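Local atomic coordinates of PAAR motif family protein (Pseudomonas aeruginosa, PDB entry 6XRF), a protein that probably acts as a PAAR-family component of type VI secretion, present here as its helical N-terminal part, which packs against two other protein chains. Residues Q4-L9 against G44-V49; A30-A35 against I50-I55. All blocks are in the same frame, centred on the assembly; numbering follows the deposited sequence.

Contact 1: Q4-L9 against G44-V49; sequences QAAARL and GGLAAV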
ATOM      1  N   GLN C   4       2.778  16.277  -0.968  1.00 81.10           N
ATOM      2  CA  GLN C   4       1.660  16.380  -1.897  1.00 79.09           C
ATOM      3  C   GLN C   4       0.838  15.099  -1.935  1.00 71.31           C
ATOM      4  O   GLN C   4      -0.391  15.129  -1.805  1.00 71.14           O
ATOM      5  CB  GLN C   4       2.212  16.702  -3.291  1.00 81.94           C
ATOM      6  CG  GLN C   4       1.301  17.504  -4.203  1.00 84.23           C
ATOM      7  CD  GLN C   4       1.881  17.658  -5.605  1.00 86.21           C
ATOM      8  OE1 GLN C   4       2.802  16.936  -5.993  1.00 86.26           O
ATOM      9  NE2 GLN C   4       1.342  18.600  -6.370  1.00 87.95           N
ATOM     10  N   ALA C   5       1.511  13.957  -2.102  1.00 65.35           N
ATOM     11  CA  ALA C   5       0.816  12.693  -2.326  1.00 59.53           C
ATOM     12  C   ALA C   5       0.352  12.058  -1.020  1.00 57.03           C
ATOM     13  O   ALA C   5      -0.779  11.562  -0.939  1.00 53.50           O
ATOM     14  CB  ALA C   5       1.727  11.729  -3.089  1.00 54.14           C
ATOM     15  N   ALA C   6       1.209  12.047   0.004  1.00 57.91           N
ATOM     16  CA  ALA C   6       0.794  11.518   1.298  1.00 55.69           C
ATOM     17  C   ALA C   6      -0.464  12.220   1.793  1.00 54.32           C
ATOM     18  O   ALA C   6      -1.368  11.581   2.343  1.00 54.29           O
ATOM     19  CB  ALA C   6       1.925  11.663   2.317  1.00 54.93           C
ATOM     20  N   ALA C   7      -0.546  13.537   1.596  1.00 52.44           N
ATOM     21  CA  ALA C   7      -1.751  14.263   1.977  1.00 52.49           C
ATOM     22  C   ALA C   7      -2.924  13.866   1.089  1.00 53.14           C
ATOM     23  O   ALA C   7      -4.027  13.599   1.579  1.00 52.03           O
ATOM     24  CB  ALA C   7      -1.506  15.769   1.910  1.00 55.66           C
ATOM     25  N   ARG C   8      -2.706  13.820  -0.230  1.00 54.22           N
ATOM     26  CA  ARG C   8      -3.773  13.401  -1.132  1.00 53.39           C
ATOM     27  C   ARG C   8      -4.240  11.991  -0.790  1.00 54.15           C
ATOM     28  O   ARG C   8      -5.446  11.730  -0.684  1.00 54.18           O
ATOM     29  CB  ARG C   8      -3.302  13.484  -2.584  1.00 53.01           C
ATOM     30  CG  ARG C   8      -4.414  13.263  -3.617  1.00 51.75           C
ATOM     31  CD  ARG C   8      -3.944  13.537  -5.046  1.00 55.67           C
ATOM     32  NE  ARG C   8      -4.777  12.842  -6.030  1.00 58.60           N
ATOM     33  CZ  ARG C   8      -4.645  12.947  -7.352  1.00 61.35           C
ATOM     34  NH1 ARG C   8      -3.712  13.727  -7.878  1.00 64.18           N
ATOM     35  NH2 ARG C   8      -5.455  12.269  -8.151  1.00 61.71           N
ATOM     36  N   LEU C   9      -3.296  11.066  -0.595  1.00 41.90           N
ATOM     37  CA  LEU C   9      -3.664   9.682  -0.311  1.00 41.73           C
ATOM     38  C   LEU C   9      -4.430   9.583   1.001  1.00 42.07           C
ATOM     39  O   LEU C   9      -5.527   9.016   1.052  1.00 42.67           O
ATOM     40  CB  LEU C   9      -2.413   8.802  -0.273  1.00 41.54           C
ATOM     41  CG  LEU C   9      -2.624   7.288  -0.298  1.00 40.68           C
ATOM     42  CD1 LEU C   9      -3.568   6.855  -1.410  1.00 42.16           C
ATOM     43  CD2 LEU C   9      -1.274   6.586  -0.454  1.00 42.03           C
ATOM     44  N   GLY C  44       6.846   6.930  -6.261  1.00106.71           N
ATOM     45  CA  GLY C  44       6.919   5.889  -5.259  1.00100.31           C
ATOM     46  C   GLY C  44       5.637   5.104  -5.090  1.00 89.15           C
ATOM     47  O   GLY C  44       4.750   5.148  -5.948  1.00 85.07           O
ATOM     48  N   GLY C  45       5.533   4.370  -3.981  1.00 83.08           N
ATOM     49  CA  GLY C  45       4.306   3.645  -3.698  1.00 75.61           C
ATOM     50  C   GLY C  45       3.104   4.561  -3.568  1.00 69.62           C
ATOM     51  O   GLY C  45       2.034   4.277  -4.111  1.00 68.33           O
ATOM     52  N   LEU C  46       3.262   5.672  -2.844  1.00 65.29           N
ATOM     53  CA  LEU C  46       2.148   6.598  -2.662  1.00 58.16           C
ATOM     54  C   LEU C  46       1.612   7.067  -4.009  1.00 52.35           C
ATOM     55  O   LEU C  46       0.414   6.936  -4.295  1.00 50.52           O
ATOM     56  CB  LEU C  46       2.590   7.783  -1.806  1.00 59.49           C
ATOM     57  CG  LEU C  46       3.096   7.442  -0.403  1.00 61.22           C
ATOM     58  CD1 LEU C  46       3.780   8.640   0.235  1.00 64.85           C
ATOM     59  CD2 LEU C  46       1.951   6.955   0.477  1.00 59.13           C
ATOM     60  N   ALA C  47       2.491   7.599  -4.861  1.00 41.21           N
ATOM     61  CA  ALA C  47       2.068   8.012  -6.195  1.00 40.36           C
ATOM     62  C   ALA C  47       1.335   6.888  -6.920  1.00 37.45           C
ATOM     63  O   ALA C  47       0.312   7.122  -7.576  1.00 36.12           O
ATOM     64  CB  ALA C  47       3.280   8.472  -7.008  1.00 38.96           C
ATOM     65  N   ALA C  48       1.838   5.657  -6.810  1.00 38.74           N
ATOM     66  CA  ALA C  48       1.231   4.541  -7.531  1.00 42.08           C
ATOM     67  C   ALA C  48      -0.195   4.289  -7.056  1.00 41.86           C
ATOM     68  O   ALA C  48      -1.120   4.148  -7.867  1.00 40.91           O
ATOM     69  CB  ALA C  48       2.079   3.281  -7.360  1.00 44.87           C
ATOM     70  N   VAL C  49      -0.393   4.226  -5.738  1.00 41.99           N
ATOM     71  CA  VAL C  49      -1.721   3.943  -5.201  1.00 39.56           C
ATOM     72  C   VAL C  49      -2.704   5.036  -5.604  1.00 37.55           C
ATOM     73  O   VAL C  49      -3.869   4.759  -5.912  1.00 36.30           O
ATOM     74  CB  VAL C  49      -1.645   3.772  -3.672  1.00 40.70           C
ATOM     75  CG1 VAL C  49      -3.020   3.510  -3.085  1.00 40.01           C
ATOM     76  CG2 VAL C  49      -0.696   2.633  -3.317  1.00 41.65           C
TER
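Leu46 lies against one flank of helix 3-14, its side chain meeting Ala5, Ala6 and Leu9. The arrangement is an apolar helix-helix pair formed near the beginning of helix 45-57, in the N-terminal helical part of this PAAR-family protein. The two short helical segments run in broadly the same direction, at 45° to each other, with axes 9.1 Å apart at closest approach. On the first helix the contact residues are Ala5, Ala6 and Leu9; on the second they are Leu46 and Val49, one turn apart, so that both point from the same face. Alanine suits the first two places because a lone methyl lets the larger Leu46 lie near the backbone: Ala5 CB is 4.2 Å from Leu46 CB, and Ala6 CB is 4.1 Å from Leu46 CD1. Leu9 reaches further than the alanines, from helix 3-14 to helix 45-57. With CG anti to the backbone N (chi1 -167°), its branched end extends to the second helix and divides its contacts between two residues. A polypeptide chain of another protein packs on Ala6 and Leu46, and a second such chain reaches Val49, so the pair is buried by partners as well as by its own fold. At the fork of Leu9, CD2 meets Leu46 CD2 at 3.4 Å, while CD1 rests 3.8 Å from Val49 CG1, the Leu9 and Val49 side chains crossing at about a right angle.

Contact 2: A30-A35 against I50-I55; sequences ALIGAA and ILAGSI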
ATOM      1  N   ALA C  30      -4.829  -5.203 -10.049  1.00 46.62           N
ATOM      2  CA  ALA C  30      -4.412  -4.971 -11.425  1.00 45.79           C
ATOM      3  C   ALA C  30      -4.141  -3.495 -11.681  1.00 42.22           C
ATOM      4  O   ALA C  30      -3.171  -3.146 -12.363  1.00 42.71           O
ATOM      5  CB  ALA C  30      -5.477  -5.495 -12.387  1.00 47.85           C
ATOM      6  N   LEU C  31      -4.988  -2.612 -11.148  1.00 42.29           N
ATOM      7  CA  LEU C  31      -4.771  -1.180 -11.340  1.00 42.81           C
ATOM      8  C   LEU C  31      -3.503  -0.716 -10.630  1.00 40.45           C
ATOM      9  O   LEU C  31      -2.717   0.056 -11.194  1.00 34.22           O
ATOM     10  CB  LEU C  31      -5.987  -0.397 -10.849  1.00 43.81           C
ATOM     11  CG  LEU C  31      -7.304  -0.739 -11.551  1.00 47.37           C
ATOM     12  CD1 LEU C  31      -8.422   0.201 -11.116  1.00 47.99           C
ATOM     13  CD2 LEU C  31      -7.149  -0.707 -13.068  1.00 50.31           C
ATOM     14  N   ILE C  32      -3.284  -1.178  -9.397  1.00 38.32           N
ATOM     15  CA  ILE C  32      -2.050  -0.836  -8.693  1.00 38.79           C
ATOM     16  C   ILE C  32      -0.842  -1.370  -9.454  1.00 40.03           C
ATOM     17  O   ILE C  32       0.206  -0.719  -9.525  1.00 38.85           O
ATOM     18  CB  ILE C  32      -2.089  -1.379  -7.252  1.00 36.36           C
ATOM     19  CG1 ILE C  32      -3.147  -0.642  -6.426  1.00 36.74           C
ATOM     20  CG2 ILE C  32      -0.715  -1.263  -6.612  1.00 33.64           C
ATOM     21  CD1 ILE C  32      -3.533  -1.366  -5.139  1.00 37.99           C
ATOM     22  N   GLY C  33      -0.973  -2.563 -10.038  1.00 40.69           N
ATOM     23  CA  GLY C  33       0.157  -3.162 -10.731  1.00 41.26           C
ATOM     24  C   GLY C  33       0.555  -2.399 -11.979  1.00 39.43           C
ATOM     25  O   GLY C  33       1.740  -2.323 -12.316  1.00 37.80           O
ATOM     26  N   ALA C  34      -0.423  -1.828 -12.683  1.00 39.19           N
ATOM     27  CA  ALA C  34      -0.112  -1.037 -13.867  1.00 40.45           C
ATOM     28  C   ALA C  34       0.543   0.283 -13.487  1.00 40.90           C
ATOM     29  O   ALA C  34       1.502   0.718 -14.135  1.00 44.23           O
ATOM     30  CB  ALA C  34      -1.382  -0.783 -14.679  1.00 40.57           C
ATOM     31  N   ALA C  35       0.041   0.932 -12.433  1.00 39.67           N
ATOM     32  CA  ALA C  35       0.563   2.239 -12.048  1.00 37.86           C
ATOM     33  C   ALA C  35       2.056   2.186 -11.756  1.00 38.93           C
ATOM     34  O   ALA C  35       2.794   3.125 -12.083  1.00 40.01           O
ATOM     35  CB  ALA C  35      -0.198   2.765 -10.830  1.00 34.05           C
ATOM     36  N   ILE C  50      -2.248   6.292  -5.624  1.00 38.30           N
ATOM     37  CA  ILE C  50      -3.116   7.393  -6.038  1.00 37.17           C
ATOM     38  C   ILE C  50      -3.597   7.178  -7.469  1.00 35.50           C
ATOM     39  O   ILE C  50      -4.798   7.244  -7.757  1.00 33.92           O
ATOM     40  CB  ILE C  50      -2.382   8.737  -5.882  1.00 35.98           C
ATOM     41  CG1 ILE C  50      -2.456   9.209  -4.426  1.00 37.26           C
ATOM     42  CG2 ILE C  50      -2.969   9.792  -6.812  1.00 35.44           C
ATOM     43  CD1 ILE C  50      -1.325  10.121  -4.017  1.00 38.45           C
ATOM     44  N   LEU C  51      -2.664   6.914  -8.386  1.00 35.67           N
ATOM     45  CA  LEU C  51      -3.033   6.726  -9.787  1.00 36.87           C
ATOM     46  C   LEU C  51      -3.984   5.546  -9.954  1.00 35.97           C
ATOM     47  O   LEU C  51      -4.923   5.606 -10.758  1.00 33.46           O
ATOM     48  CB  LEU C  51      -1.770   6.531 -10.627  1.00 37.36           C
ATOM     49  CG  LEU C  51      -1.923   6.267 -12.125  1.00 36.62           C
ATOM     50  CD1 LEU C  51      -2.550   7.453 -12.837  1.00 36.07           C
ATOM     51  CD2 LEU C  51      -0.556   5.929 -12.734  1.00 36.87           C
ATOM     52  N   ALA C  52      -3.755   4.464  -9.204  1.00 36.68           N
ATOM     53  CA  ALA C  52      -4.669   3.325  -9.249  1.00 37.68           C
ATOM     54  C   ALA C  52      -6.095   3.752  -8.924  1.00 38.99           C
ATOM     55  O   ALA C  52      -7.057   3.246  -9.518  1.00 37.33           O
ATOM     56  CB  ALA C  52      -4.195   2.243  -8.279  1.00 38.03           C
ATOM     57  N   GLY C  53      -6.250   4.689  -7.986  1.00 38.67           N
ATOM     58  CA  GLY C  53      -7.577   5.179  -7.653  1.00 38.06           C
ATOM     59  C   GLY C  53      -8.142   6.127  -8.697  1.00 36.79           C
ATOM     60  O   GLY C  53      -9.347   6.118  -8.963  1.00 35.56           O
ATOM     61  N   SER C  54      -7.292   6.969  -9.292  1.00 37.67           N
ATOM     62  CA  SER C  54      -7.763   7.794 -10.399  1.00 40.52           C
ATOM     63  C   SER C  54      -8.176   6.913 -11.571  1.00 41.17           C
ATOM     64  O   SER C  54      -9.206   7.154 -12.211  1.00 41.38           O
ATOM     65  CB  SER C  54      -6.688   8.796 -10.820  1.00 43.71           C
ATOM     66  OG  SER C  54      -5.693   8.196 -11.630  1.00 47.81           O
ATOM     67  N   ILE C  55      -7.387   5.875 -11.862  1.00 40.80           N
ATOM     68  CA  ILE C  55      -7.779   4.913 -12.889  1.00 40.19           C
ATOM     69  C   ILE C  55      -9.124   4.293 -12.535  1.00 40.92           C
ATOM     70  O   ILE C  55     -10.063   4.301 -13.337  1.00 42.39           O
ATOM     71  CB  ILE C  55      -6.697   3.831 -13.061  1.00 36.90           C
ATOM     72  CG1 ILE C  55      -5.422   4.444 -13.637  1.00 35.73           C
ATOM     73  CG2 ILE C  55      -7.221   2.698 -13.946  1.00 35.68           C
ATOM     74  CD1 ILE C  55      -4.260   3.472 -13.703  1.00 36.16           C
TER
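This is a close helix crossing held by apolar side chains in the interior of the chain, joining helix 25-37 to helix 45-57, the two helices that follow one another in sequence. The short segments meet at 124°, well away from strictly antiparallel, and their axes come within 8.2 Å. Ala52 permits that closeness: its CA is 4.9 Å from Ile32 CA, and its methyl is all that stands between the backbones there, with Ala35 as the second small residue of the crossing. Ile32 is tolerated because it points away from the second helix at CB; its CG1, beside the backbone N (chi1 -68°), still comes within 3.6 Å of Ala52 CB. On one flank, Leu31 and Ile55 lie alongside each other, running in opposing directions, with Leu31 CD2 3.5 Å from Ile55 CG2. Leu31 also rests its CB on Ala52, and its CD1 is in van der Waals contact with Ala52 O, 3.7 Å away. Toward the other end the Ala35 methyl is small enough for Leu51 CB, CG and CD2 to come close, CD2 at 3.7 Å from Ala35 CB, with Leu51 at the more open edge of the crossing. Ser54 turns its hydroxyl back to its own helix, where OG donates to Leu51 O at 2.8 Å, 16° out of the carbonyl plane. The same oxygen accepts from Ile55 N, so a polar group is satisfied within a mostly apolar helix. Around the crossing, a chain of another protein packs on Leu31, Ala34 and Ile55 and has a side chain hydrogen-bonded to Gly33 O, whereas Ile50, turned from helix 25-37, touches Ala5, Arg8 and Leu9 of helix 3-14.

Both contacts use helix 45-57, whose early residues serve contact 1 and whose later ones serve contact 2; their centres lie about 11 Å apart. Contact 1 is wholly buried, contact 2 mostly so, with Leu51 and Ile55 at its more open side. Contact 1 has the wider axis separation and runs roughly parallel, with alanines on helix 3-14 only. Contact 2 runs nearer antiparallel, with Ala35 and Ala52 on opposite helices, which is consistent with its closer axes. Their edges meet where Ala35 CB packs on Ala48 O, and Ile50 bridges the two. Two other chains reach contact 1; one reaches contact 2 and adds a hydrogen bond to Gly33 O.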